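Local structure of RNA-dependent RNA Polymerase (Bombyx mori cytoplasmic polyhedrosis virus, 6TZ0) at residues Arg364-Pro369 with Lys560-Thr565; Gln383-Gly388 with Ile392-Leu397. The protein synthesises RNA on an RNA template, making the plus-strand transcripts of a double-stranded RNA virus and probably also the complementary minus strands of its genome. One frame throughout, in Å; residues are numbered along the deposited sequence.

Interaction 1. Residues Arg364-Pro369 with Lys560-Thr565; sequences RLVTRP and KDIYNT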
ATOM      1  N   ARG A 364      -9.171  -1.518 -26.537  1.00 32.88           N
ATOM      2  CA  ARG A 364     -10.492  -0.941 -26.802  1.00 32.88           C
ATOM      3  C   ARG A 364     -11.004  -0.136 -25.620  1.00 32.88           C
ATOM      4  O   ARG A 364     -10.538  -0.273 -24.489  1.00 32.88           O
ATOM      5  CB  ARG A 364     -11.569  -1.968 -27.145  1.00 32.88           C
ATOM      6  CG  ARG A 364     -11.746  -3.063 -26.163  1.00 32.88           C
ATOM      7  CD  ARG A 364     -12.719  -4.017 -26.780  1.00 32.88           C
ATOM      8  NE  ARG A 364     -12.305  -4.337 -28.144  1.00 32.88           N
ATOM      9  CZ  ARG A 364     -11.392  -5.245 -28.469  1.00 32.88           C
ATOM     10  NH1 ARG A 364     -10.773  -5.942 -27.528  1.00 32.88           N
ATOM     11  NH2 ARG A 364     -11.093  -5.449 -29.741  1.00 32.88           N
ATOM     12  N   LEU A 365     -12.030   0.658 -25.904  1.00 29.52           N
ATOM     13  CA  LEU A 365     -12.610   1.545 -24.912  1.00 29.52           C
ATOM     14  C   LEU A 365     -13.745   0.855 -24.169  1.00 29.52           C
ATOM     15  O   LEU A 365     -14.539   0.118 -24.756  1.00 29.52           O
ATOM     16  CB  LEU A 365     -13.128   2.804 -25.592  1.00 29.52           C
ATOM     17  CG  LEU A 365     -12.066   3.593 -26.346  1.00 29.52           C
ATOM     18  CD1 LEU A 365     -12.720   4.717 -27.092  1.00 29.52           C
ATOM     19  CD2 LEU A 365     -11.035   4.116 -25.383  1.00 29.52           C
ATOM     20  N   VAL A 366     -13.825   1.108 -22.869  1.00 26.34           N
ATOM     21  CA  VAL A 366     -14.863   0.554 -22.011  1.00 26.34           C
ATOM     22  C   VAL A 366     -15.969   1.589 -21.882  1.00 26.34           C
ATOM     23  O   VAL A 366     -15.700   2.761 -21.598  1.00 26.34           O
ATOM     24  CB  VAL A 366     -14.285   0.166 -20.640  1.00 26.34           C
ATOM     25  CG1 VAL A 366     -15.366  -0.313 -19.709  1.00 26.34           C
ATOM     26  CG2 VAL A 366     -13.236  -0.904 -20.810  1.00 26.34           C
ATOM     27  N   THR A 367     -17.207   1.175 -22.125  1.00 24.61           N
ATOM     28  CA  THR A 367     -18.337   2.091 -22.090  1.00 24.61           C
ATOM     29  C   THR A 367     -18.986   2.088 -20.707  1.00 24.61           C
ATOM     30  O   THR A 367     -18.448   1.539 -19.744  1.00 24.61           O
ATOM     31  CB  THR A 367     -19.327   1.742 -23.191  1.00 24.61           C
ATOM     32  OG1 THR A 367     -19.723   0.374 -23.056  1.00 24.61           O
ATOM     33  CG2 THR A 367     -18.694   1.960 -24.542  1.00 24.61           C
ATOM     34  N   ARG A 368     -20.156   2.701 -20.598  1.00 22.68           N
ATOM     35  CA  ARG A 368     -20.782   3.008 -19.326  1.00 22.68           C
ATOM     36  C   ARG A 368     -22.018   2.160 -19.072  1.00 22.68           C
ATOM     37  O   ARG A 368     -22.636   1.648 -20.010  1.00 22.68           O
ATOM     38  CB  ARG A 368     -21.142   4.500 -19.282  1.00 22.68           C
ATOM     39  CG  ARG A 368     -22.011   5.033 -20.396  1.00 22.68           C
ATOM     40  CD  ARG A 368     -23.446   5.229 -20.015  1.00 22.68           C
ATOM     41  NE  ARG A 368     -23.602   6.092 -18.846  1.00 22.68           N
ATOM     42  CZ  ARG A 368     -23.549   7.420 -18.864  1.00 22.68           C
ATOM     43  NH1 ARG A 368     -23.328   8.071 -19.993  1.00 22.68           N
ATOM     44  NH2 ARG A 368     -23.714   8.098 -17.741  1.00 22.68           N
ATOM     45  N   PRO A 369     -22.391   1.959 -17.811  1.00 20.60           N
ATOM     46  CA  PRO A 369     -23.699   1.379 -17.517  1.00 20.60           C
ATOM     47  C   PRO A 369     -24.801   2.416 -17.640  1.00 20.60           C
ATOM     48  O   PRO A 369     -24.589   3.610 -17.438  1.00 20.60           O
ATOM     49  CB  PRO A 369     -23.552   0.915 -16.065  1.00 20.60           C
ATOM     50  CG  PRO A 369     -22.569   1.828 -15.497  1.00 20.60           C
ATOM     51  CD  PRO A 369     -21.594   2.129 -16.587  1.00 20.60           C
ATOM     52  N   LYS A 560     -13.162   1.573 -13.569  1.00 24.60           N
ATOM     53  CA  LYS A 560     -13.552   1.768 -12.177  1.00 24.60           C
ATOM     54  C   LYS A 560     -15.065   1.708 -12.008  1.00 24.60           C
ATOM     55  O   LYS A 560     -15.564   1.232 -10.977  1.00 24.60           O
ATOM     56  CB  LYS A 560     -12.998   3.107 -11.687  1.00 24.60           C
ATOM     57  CG  LYS A 560     -13.408   3.506 -10.292  1.00 24.60           C
ATOM     58  CD  LYS A 560     -12.750   2.662  -9.238  1.00 24.60           C
ATOM     59  CE  LYS A 560     -13.347   2.977  -7.886  1.00 24.60           C
ATOM     60  NZ  LYS A 560     -13.172   4.404  -7.545  1.00 24.60           N
ATOM     61  N   ASP A 561     -15.808   2.132 -13.031  1.00 23.82           N
ATOM     62  CA  ASP A 561     -17.265   2.109 -12.938  1.00 23.82           C
ATOM     63  C   ASP A 561     -17.848   0.690 -12.862  1.00 23.82           C
ATOM     64  O   ASP A 561     -18.946   0.528 -12.324  1.00 23.82           O
ATOM     65  CB  ASP A 561     -17.854   2.867 -14.123  1.00 23.82           C
ATOM     66  CG  ASP A 561     -19.206   3.466 -13.817  1.00 23.82           C
ATOM     67  OD1 ASP A 561     -19.700   3.303 -12.686  1.00 23.82           O
ATOM     68  OD2 ASP A 561     -19.769   4.131 -14.707  1.00 23.82           O
ATOM     69  N   ILE A 562     -17.119  -0.336 -13.324  1.00 22.15           N
ATOM     70  CA  ILE A 562     -17.600  -1.721 -13.234  1.00 22.15           C
ATOM     71  C   ILE A 562     -17.700  -2.162 -11.777  1.00 22.15           C
ATOM     72  O   ILE A 562     -18.708  -2.735 -11.348  1.00 22.15           O
ATOM     73  CB  ILE A 562     -16.689  -2.668 -14.038  1.00 22.15           C
ATOM     74  CG1 ILE A 562     -16.709  -2.328 -15.524  1.00 22.15           C
ATOM     75  CG2 ILE A 562     -17.102  -4.120 -13.854  1.00 22.15           C
ATOM     76  CD1 ILE A 562     -15.719  -3.102 -16.340  1.00 22.15           C
ATOM     77  N   TYR A 563     -16.654  -1.896 -10.996  1.00 23.26           N
ATOM     78  CA  TYR A 563     -16.690  -2.145  -9.560  1.00 23.26           C
ATOM     79  C   TYR A 563     -17.648  -1.195  -8.856  1.00 23.26           C
ATOM     80  O   TYR A 563     -18.247  -1.565  -7.837  1.00 23.26           O
ATOM     81  CB  TYR A 563     -15.272  -2.011  -9.007  1.00 23.26           C
ATOM     82  CG  TYR A 563     -15.063  -2.332  -7.544  1.00 23.26           C
ATOM     83  CD1 TYR A 563     -15.004  -3.646  -7.104  1.00 23.26           C
ATOM     84  CD2 TYR A 563     -14.878  -1.322  -6.610  1.00 23.26           C
ATOM     85  CE1 TYR A 563     -14.793  -3.942  -5.776  1.00 23.26           C
ATOM     86  CE2 TYR A 563     -14.669  -1.616  -5.279  1.00 23.26           C
ATOM     87  CZ  TYR A 563     -14.631  -2.926  -4.871  1.00 23.26           C
ATOM     88  OH  TYR A 563     -14.423  -3.220  -3.549  1.00 23.26           O
ATOM     89  N   ASN A 564     -17.808   0.025  -9.387  1.00 22.33           N
ATOM     90  CA  ASN A 564     -18.738   0.975  -8.782  1.00 22.33           C
ATOM     91  C   ASN A 564     -20.185   0.508  -8.871  1.00 22.33           C
ATOM     92  O   ASN A 564     -20.969   0.797  -7.968  1.00 22.33           O
ATOM     93  CB  ASN A 564     -18.614   2.353  -9.426  1.00 22.33           C
ATOM     94  CG  ASN A 564     -17.350   3.065  -9.038  1.00 22.33           C
ATOM     95  OD1 ASN A 564     -16.876   2.938  -7.914  1.00 22.33           O
ATOM     96  ND2 ASN A 564     -16.815   3.855  -9.952  1.00 22.33           N
ATOM     97  N   THR A 565     -20.555  -0.205  -9.941  1.00 22.05           N
ATOM     98  CA  THR A 565     -21.909  -0.759 -10.033  1.00 22.05           C
ATOM     99  C   THR A 565     -22.175  -1.785  -8.940  1.00 22.05           C
ATOM    100  O   THR A 565     -23.257  -1.799  -8.343  1.00 22.05           O
ATOM    101  CB  THR A 565     -22.145  -1.411 -11.392  1.00 22.05           C
ATOM    102  OG1 THR A 565     -21.187  -2.453 -11.589  1.00 22.05           O
ATOM    103  CG2 THR A 565     -22.024  -0.417 -12.492  1.00 22.05           C
TER
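Pro369 lies against one side of the helix of Lys560-Thr565, touching two residues one turn apart, Asp561 and Thr565. From CB outward, the ring meets first the methyl and then the carboxylate. CB is 4.1 Å from Thr565 CG2, and CG, the next atom, has that methyl at 3.8 Å and Asp561 OD2 at 3.7 Å. CD, which closes the ring on the backbone nitrogen, meets the carboxylate alone, 3.3 Å from Asp561 OD2. Asp561 extends its CG anti to the backbone N (chi1 -153°), which brings OD2 to the proline, while OD1 accepts a weak hydrogen bond from Gln383 NE2. Thr565 divides its two branches: CG2 packs on the proline and OG1 bonds back to Ile562 O in the same helix. Three residues earlier in the loop, Val366 CG1 and Ile562 CD1 make a looser apolar contact at 4.4 Å. Outside, Leu541 of the Viral structural protein 4 chain packs on Asp561. The contact sets the loop leading into strand 370-375 on helix 557-573, within the central polymerase region. No hydrogen bond crosses between loop and helix, so shape and van der Waals packing hold them together, while Asp561 OD1 and Thr565 OG1 bond to other partners.

Interaction 2. Residues Gln383-Gly388 with Ile392-Leu397; sequences QKYANG and IAQSYL
Ile392 and Gly388 meet through the one hydrogen bond of this contact, from Ile392 N to Gly388 O at 3.2 Å. It is somewhat bent, 143° at the hydrogen. Gly388, which has a positive phi, occupies the N-cap position of the helix that follows, so this is the i to i+4 bond of the first turn. Just before it, Asn387 OD1 accepts a weak bond from Gly388 N, and within the helix Ser395 OG gives its proton to Ile392 O.

The rest is van der Waals packing. Ile392 lays its longer branch alongside the same carbonyl: CG1 is 3.3 Å from Gly388 O and CD1 3.4 Å from it. This branch stands anti to the carbonyl carbon of its own residue (chi1 -69°), on the side of the backbone N, which explains why side chain and N-H reach one oxygen together. At the other end, Tyr385 CD2 approaches Gln394 CG obliquely at 4.1 Å. The glutamine chain bends at chi2, and its amide plane is turned 37° from the tyrosine ring.

The contact joins the turn that follows strand 380-384, an outermost strand of its antiparallel sheet within this chain, to the first turns of helix 389-397. Helix 557-573 receives Tyr385 on Ile562 and Gln394 on Thr565, while Ala393 and Leu397 pack on helix 644-665.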
ATOM      1  N   GLN A 383     -27.315   1.812 -11.245  1.00 21.60           N
ATOM      2  CA  GLN A 383     -26.928   1.678 -12.640  1.00 21.60           C
ATOM      3  C   GLN A 383     -26.782   0.208 -13.003  1.00 21.60           C
ATOM      4  O   GLN A 383     -26.618  -0.652 -12.138  1.00 21.60           O
ATOM      5  CB  GLN A 383     -25.647   2.465 -12.908  1.00 21.60           C
ATOM      6  CG  GLN A 383     -24.550   2.133 -11.943  1.00 21.60           C
ATOM      7  CD  GLN A 383     -23.358   3.026 -12.107  1.00 21.60           C
ATOM      8  OE1 GLN A 383     -23.344   3.901 -12.963  1.00 21.60           O
ATOM      9  NE2 GLN A 383     -22.342   2.815 -11.287  1.00 21.60           N
ATOM     10  N   LYS A 384     -26.852  -0.064 -14.303  1.00 19.94           N
ATOM     11  CA  LYS A 384     -26.941  -1.425 -14.805  1.00 19.94           C
ATOM     12  C   LYS A 384     -26.410  -1.438 -16.228  1.00 19.94           C
ATOM     13  O   LYS A 384     -26.571  -0.465 -16.964  1.00 19.94           O
ATOM     14  CB  LYS A 384     -28.392  -1.916 -14.751  1.00 19.94           C
ATOM     15  CG  LYS A 384     -28.600  -3.391 -15.006  1.00 19.94           C
ATOM     16  CD  LYS A 384     -30.056  -3.750 -14.844  1.00 19.94           C
ATOM     17  CE  LYS A 384     -30.263  -5.249 -14.865  1.00 19.94           C
ATOM     18  NZ  LYS A 384     -29.952  -5.844 -16.184  1.00 19.94           N
ATOM     19  N   TYR A 385     -25.766  -2.536 -16.610  1.00 21.35           N
ATOM     20  CA  TYR A 385     -25.168  -2.644 -17.934  1.00 21.35           C
ATOM     21  C   TYR A 385     -26.145  -3.209 -18.950  1.00 21.35           C
ATOM     22  O   TYR A 385     -26.915  -4.124 -18.654  1.00 21.35           O
ATOM     23  CB  TYR A 385     -23.909  -3.509 -17.893  1.00 21.35           C
ATOM     24  CG  TYR A 385     -22.716  -2.771 -17.356  1.00 21.35           C
ATOM     25  CD1 TYR A 385     -21.948  -1.973 -18.188  1.00 21.35           C
ATOM     26  CD2 TYR A 385     -22.380  -2.838 -16.017  1.00 21.35           C
ATOM     27  CE1 TYR A 385     -20.872  -1.282 -17.710  1.00 21.35           C
ATOM     28  CE2 TYR A 385     -21.295  -2.157 -15.530  1.00 21.35           C
ATOM     29  CZ  TYR A 385     -20.553  -1.376 -16.380  1.00 21.35           C
ATOM     30  OH  TYR A 385     -19.480  -0.684 -15.893  1.00 21.35           O
ATOM     31  N   ALA A 386     -26.107  -2.646 -20.157  1.00 27.13           N
ATOM     32  CA  ALA A 386     -26.932  -3.159 -21.242  1.00 27.13           C
ATOM     33  C   ALA A 386     -26.363  -4.467 -21.776  1.00 27.13           C
ATOM     34  O   ALA A 386     -27.020  -5.512 -21.714  1.00 27.13           O
ATOM     35  CB  ALA A 386     -27.044  -2.117 -22.357  1.00 27.13           C
ATOM     36  N   ASN A 387     -25.132  -4.427 -22.278  1.00 32.13           N
ATOM     37  CA  ASN A 387     -24.444  -5.603 -22.789  1.00 32.13           C
ATOM     38  C   ASN A 387     -22.962  -5.271 -22.886  1.00 32.13           C
ATOM     39  O   ASN A 387     -22.585  -4.102 -23.004  1.00 32.13           O
ATOM     40  CB  ASN A 387     -24.988  -6.029 -24.157  1.00 32.13           C
ATOM     41  CG  ASN A 387     -24.576  -7.431 -24.543  1.00 32.13           C
ATOM     42  OD1 ASN A 387     -23.861  -8.107 -23.803  1.00 32.13           O
ATOM     43  ND2 ASN A 387     -25.026  -7.880 -25.707  1.00 32.13           N
ATOM     44  N   GLY A 388     -22.126  -6.304 -22.832  1.00 26.84           N
ATOM     45  CA  GLY A 388     -20.691  -6.101 -22.873  1.00 26.84           C
ATOM     46  C   GLY A 388     -19.983  -6.725 -21.692  1.00 26.84           C
ATOM     47  O   GLY A 388     -20.523  -7.637 -21.069  1.00 26.84           O
ATOM     48  N   ILE A 392     -21.180  -8.934 -18.202  1.00 21.70           N
ATOM     49  CA  ILE A 392     -20.611 -10.249 -17.934  1.00 21.70           C
ATOM     50  C   ILE A 392     -20.043 -10.324 -16.521  1.00 21.70           C
ATOM     51  O   ILE A 392     -20.211 -11.333 -15.827  1.00 21.70           O
ATOM     52  CB  ILE A 392     -19.568 -10.579 -19.016  1.00 21.70           C
ATOM     53  CG1 ILE A 392     -20.280 -10.803 -20.344  1.00 21.70           C
ATOM     54  CG2 ILE A 392     -18.782 -11.804 -18.669  1.00 21.70           C
ATOM     55  CD1 ILE A 392     -19.381 -10.833 -21.527  1.00 21.70           C
ATOM     56  N   ALA A 393     -19.393  -9.255 -16.056  1.00 21.84           N
ATOM     57  CA  ALA A 393     -18.925  -9.237 -14.672  1.00 21.84           C
ATOM     58  C   ALA A 393     -20.085  -9.154 -13.687  1.00 21.84           C
ATOM     59  O   ALA A 393     -20.069  -9.814 -12.637  1.00 21.84           O
ATOM     60  CB  ALA A 393     -17.961  -8.076 -14.457  1.00 21.84           C
ATOM     61  N   GLN A 394     -21.113  -8.366 -14.010  1.00 21.63           N
ATOM     62  CA  GLN A 394     -22.230  -8.235 -13.091  1.00 21.63           C
ATOM     63  C   GLN A 394     -23.119  -9.466 -13.052  1.00 21.63           C
ATOM     64  O   GLN A 394     -23.779  -9.672 -12.036  1.00 21.63           O
ATOM     65  CB  GLN A 394     -23.068  -7.005 -13.422  1.00 21.63           C
ATOM     66  CG  GLN A 394     -22.375  -5.715 -13.084  1.00 21.63           C
ATOM     67  CD  GLN A 394     -21.950  -5.661 -11.638  1.00 21.63           C
ATOM     68  OE1 GLN A 394     -20.762  -5.633 -11.336  1.00 21.63           O
ATOM     69  NE2 GLN A 394     -22.916  -5.686 -10.735  1.00 21.63           N
ATOM     70  N   SER A 395     -23.117 -10.301 -14.096  1.00 21.86           N
ATOM     71  CA  SER A 395     -23.903 -11.530 -14.061  1.00 21.86           C
ATOM     72  C   SER A 395     -23.412 -12.491 -12.987  1.00 21.86           C
ATOM     73  O   SER A 395     -24.205 -13.256 -12.430  1.00 21.86           O
ATOM     74  CB  SER A 395     -23.878 -12.211 -15.424  1.00 21.86           C
ATOM     75  OG  SER A 395     -22.587 -12.699 -15.722  1.00 21.86           O
ATOM     76  N   TYR A 396     -22.128 -12.446 -12.660  1.00 21.81           N
ATOM     77  CA  TYR A 396     -21.609 -13.218 -11.545  1.00 21.81           C
ATOM     78  C   TYR A 396     -21.644 -12.441 -10.239  1.00 21.81           C
ATOM     79  O   TYR A 396     -21.955 -13.018  -9.193  1.00 21.81           O
ATOM     80  CB  TYR A 396     -20.183 -13.675 -11.842  1.00 21.81           C
ATOM     81  CG  TYR A 396     -19.574 -14.501 -10.746  1.00 21.81           C
ATOM     82  CD1 TYR A 396     -19.996 -15.802 -10.511  1.00 21.81           C
ATOM     83  CD2 TYR A 396     -18.567 -13.983  -9.950  1.00 21.81           C
ATOM     84  CE1 TYR A 396     -19.434 -16.559  -9.507  1.00 21.81           C
ATOM     85  CE2 TYR A 396     -18.002 -14.728  -8.952  1.00 21.81           C
ATOM     86  CZ  TYR A 396     -18.433 -16.015  -8.732  1.00 21.81           C
ATOM     87  OH  TYR A 396     -17.863 -16.756  -7.728  1.00 21.81           O
ATOM     88  N   LEU A 397     -21.337 -11.143 -10.264  1.00 21.51           N
ATOM     89  CA  LEU A 397     -21.239 -10.395  -9.016  1.00 21.51           C
ATOM     90  C   LEU A 397     -22.586 -10.036  -8.404  1.00 21.51           C
ATOM     91  O   LEU A 397     -22.657  -9.859  -7.186  1.00 21.51           O
ATOM     92  CB  LEU A 397     -20.424  -9.123  -9.230  1.00 21.51           C
ATOM     93  CG  LEU A 397     -18.929  -9.285  -9.486  1.00 21.51           C
ATOM     94  CD1 LEU A 397     -18.320  -7.945  -9.832  1.00 21.51           C
ATOM     95  CD2 LEU A 397     -18.252  -9.888  -8.273  1.00 21.51           C
TER

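How the interactions relate
Interaction 1 is long-range and wholly buried, bringing a loop onto helix 557-573 across 191 residues of sequence; interaction 2 is local, partly buried, and joins the turn after a strand to the helix that follows. Their centres lie 10 Å apart, and helix 557-573 belongs to both neighbourhoods. The weak Asp561-Gln383 bond links the two, Ile562 packs against Tyr385, and Pro369 touches Gln383. The chemistry follows the setting: 364-369 with 560-565 relies on side-chain packing, whereas 383-388 with 392-397 depends on a backbone bond at a helix start. Both lie in the central polymerase region, away from the known binding sites.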